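Local coordinates for protein C-type lectin domain family 4, member a4 (Mus musculus, PDB 3VYK) that binds an N-glycan beside a calcium ion through its extracellular C-type lectin domain, and probably acts as an inhibitory pattern recognition receptor, at residues A[53-58]-A[101-106]. Residues are numbered along the deposited sequence; the frame is centred on the assembly and turned at random.
With NAG (2-acetamido-2-deoxy-beta-D-glucopyranose), chain B.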
loop_
_atom_site.group_PDB
_atom_site.type_symbol
_atom_site.label_atom_id
_atom_site.label_comp_id
_atom_site.label_asym_id
_atom_site.label_seq_id
_atom_site.Cartn_x
_atom_site.Cartn_y
_atom_site.Cartn_z
ATOM N N SER A 53 10.540 5.819 -1.636
ATOM C CA SER A 53 11.591 6.717 -1.148
ATOM C C SER A 53 11.427 7.041 0.339
ATOM O O SER A 53 12.402 7.386 1.011
ATOM C CB SER A 53 11.624 8.011 -1.980
ATOM O OG SER A 53 10.673 8.949 -1.530
ATOM N N ASN A 54 10.192 6.931 0.826
ATOM C CA ASN A 54 9.820 7.268 2.197
ATOM C C ASN A 54 9.766 6.078 3.167
ATOM O O ASN A 54 9.388 6.248 4.327
ATOM C CB ASN A 54 8.470 7.989 2.188
ATOM C CG ASN A 54 8.580 9.417 1.695
ATOM O OD1 ASN A 54 8.303 9.718 0.531
ATOM N ND2 ASN A 54 8.992 10.306 2.583
ATOM N N LEU A 55 10.145 4.892 2.696
ATOM C CA LEU A 55 9.970 3.658 3.476
ATOM C C LEU A 55 11.262 3.084 4.041
ATOM O O LEU A 55 12.344 3.270 3.481
ATOM C CB LEU A 55 9.295 2.587 2.614
ATOM C CG LEU A 55 7.950 2.907 1.968
ATOM C CD1 LEU A 55 7.489 1.696 1.179
ATOM C CD2 LEU A 55 6.895 3.337 2.978
ATOM N N ASN A 56 11.124 2.340 5.139
ATOM C CA ASN A 56 12.235 1.613 5.731
ATOM C C ASN A 56 12.383 0.257 5.049
ATOM O O ASN A 56 11.410 -0.506 4.962
ATOM C CB ASN A 56 11.983 1.434 7.230
ATOM C CG ASN A 56 13.211 0.952 7.984
ATOM O OD1 ASN A 56 13.818 -0.057 7.633
ATOM N ND2 ASN A 56 13.583 1.687 9.028
ATOM N N THR A 57 13.587 -0.052 4.570
ATOM C CA THR A 57 13.810 -1.305 3.837
ATOM C C THR A 57 13.634 -2.572 4.687
ATOM O O THR A 57 13.515 -3.662 4.138
ATOM C CB THR A 57 15.177 -1.345 3.122
ATOM O OG1 THR A 57 16.231 -1.304 4.090
ATOM C CG2 THR A 57 15.315 -0.170 2.165
ATOM N N SER A 58 13.610 -2.422 6.011
ATOM C CA SER A 58 13.403 -3.565 6.900
ATOM C C SER A 58 11.924 -3.881 7.128
ATOM O O SER A 58 11.598 -4.910 7.714
ATOM C CB SER A 58 14.113 -3.358 8.244
ATOM O OG SER A 58 13.494 -2.331 8.998
ATOM N N VAL A 101 -1.978 -7.018 0.079
ATOM C CA VAL A 101 -0.731 -6.690 -0.618
ATOM C C VAL A 101 0.116 -5.736 0.208
ATOM O O VAL A 101 -0.394 -4.730 0.742
ATOM C CB VAL A 101 -1.028 -6.047 -1.993
ATOM C CG1 VAL A 101 0.264 -5.712 -2.749
ATOM C CG2 VAL A 101 -1.907 -6.943 -2.854
ATOM N N ILE A 102 1.411 -6.055 0.303
ATOM C CA ILE A 102 2.380 -5.130 0.866
ATOM C C ILE A 102 3.418 -4.701 -0.157
ATOM O O ILE A 102 3.711 -5.424 -1.112
ATOM C CB ILE A 102 3.139 -5.701 2.104
ATOM C CG1 ILE A 102 3.894 -6.998 1.770
ATOM C CG2 ILE A 102 2.188 -5.837 3.285
ATOM C CD1 ILE A 102 4.791 -7.499 2.895
ATOM N N ILE A 103 3.956 -3.510 0.071
ATOM C CA ILE A 103 5.229 -3.103 -0.506
ATOM C C ILE A 103 6.312 -3.606 0.447
ATOM O O ILE A 103 6.282 -3.320 1.645
ATOM C CB ILE A 103 5.320 -1.567 -0.636
ATOM C CG1 ILE A 103 4.252 -1.050 -1.599
ATOM C CG2 ILE A 103 6.712 -1.141 -1.099
ATOM C CD1 ILE A 103 4.193 0.462 -1.695
ATOM N N ASN A 104 7.268 -4.349 -0.089
ATOM C CA ASN A 104 8.467 -4.712 0.679
ATOM C C ASN A 104 9.717 -4.701 -0.191
ATOM O O ASN A 104 9.646 -4.594 -1.428
ATOM C CB ASN A 104 8.285 -6.037 1.469
ATOM C CG ASN A 104 8.150 -7.264 0.576
ATOM O OD1 ASN A 104 8.149 -7.173 -0.638
ATOM N ND2 ASN A 104 8.022 -8.444 1.197
ATOM N N HIS A 105 10.868 -4.775 0.472
ATOM C CA HIS A 105 12.142 -4.641 -0.203
ATOM C C HIS A 105 12.902 -5.935 -0.250
ATOM O O HIS A 105 12.955 -6.666 0.739
ATOM C CB HIS A 105 12.965 -3.572 0.487
ATOM C CG HIS A 105 14.185 -3.171 -0.283
ATOM N ND1 HIS A 105 15.398 -3.734 -0.069
ATOM C CD2 HIS A 105 14.351 -2.247 -1.307
ATOM C CE1 HIS A 105 16.295 -3.184 -0.907
ATOM N NE2 HIS A 105 15.656 -2.278 -1.669
ATOM N N LYS A 106 13.470 -6.220 -1.416
ATOM C CA LYS A 106 14.262 -7.431 -1.650
ATOM C C LYS A 106 15.557 -7.026 -2.343
ATOM O O LYS A 106 15.794 -5.840 -2.570
ATOM C CB LYS A 106 13.465 -8.456 -2.480
ATOM C CG LYS A 106 12.244 -9.000 -1.753
ATOM C CD LYS A 106 11.316 -9.856 -2.614
ATOM C CE LYS A 106 11.794 -11.295 -2.720
ATOM N NZ LYS A 106 10.707 -12.118 -3.305
HETATM C C1 NAG B . 6.486 -12.870 3.198
HETATM C C2 NAG B . 7.418 -11.657 3.059
HETATM C C3 NAG B . 7.579 -10.917 4.386
HETATM C C4 NAG B . 6.216 -10.652 5.027
HETATM C C5 NAG B . 5.358 -11.923 5.069
HETATM C C6 NAG B . 3.931 -11.653 5.526
HETATM C C7 NAG B . 8.992 -11.991 1.209
HETATM C C8 NAG B . 10.283 -12.610 0.772
HETATM N N2 NAG B . 8.663 -12.148 2.491
HETATM O O3 NAG B . 8.225 -9.680 4.144
HETATM O O4 NAG B . 6.380 -10.148 6.329
HETATM O O5 NAG B . 5.252 -12.466 3.766
HETATM O O6 NAG B . 3.807 -11.674 6.932
HETATM O O7 NAG B . 8.277 -11.382 0.400
HETATM O O HOH W 1 10.971 -4.614 3.278
#
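Leu55 makes the first touch on Ile103, its CD1 methyl lying 3.7 Å from Ile103 CG2. The two side chains cross at about a right angle. Ile103 CG2 is anti to its own backbone N, which turns this branch to the leucine.

Asn56 points away from the strand and shapes the loop. Its OD1 takes the backbone N of Ser58 at 2.9 Å, in the carbonyl plane and on a lone pair, which makes an Asx turn. Ser58 OG reaches the same OD1 at 2.7 Å, but from above that plane. Two donors thus grip the amide oxygen, which probably steadies the turn.

Thr57 lies side by side with His105. Its CG2 sits 4.1 Å from the centroid of the His105 ring and 11° off the ring normal, a CH-pi contact over the face. One water joins the backbones, donating to Thr57 O and accepting from His105 N, at 2.8 Å each.

One residue before His105, Asn104 turns its amide away from the loop. Its ND2 donates to O7 and O3 of the N-acetylglucosamine, at 3.1 Å from O7, so the same strand carries a residue of the glycan pocket.

Trp110 of strand 109-115 touches Leu55, Thr57 and Ile103 and meets the His105 ring edge-to-face. Ile103 also packs on helix 45-53. In this C-type lectin fold the loop leads from that helix to strand 61-67, an antiparallel neighbour of strand 100-106.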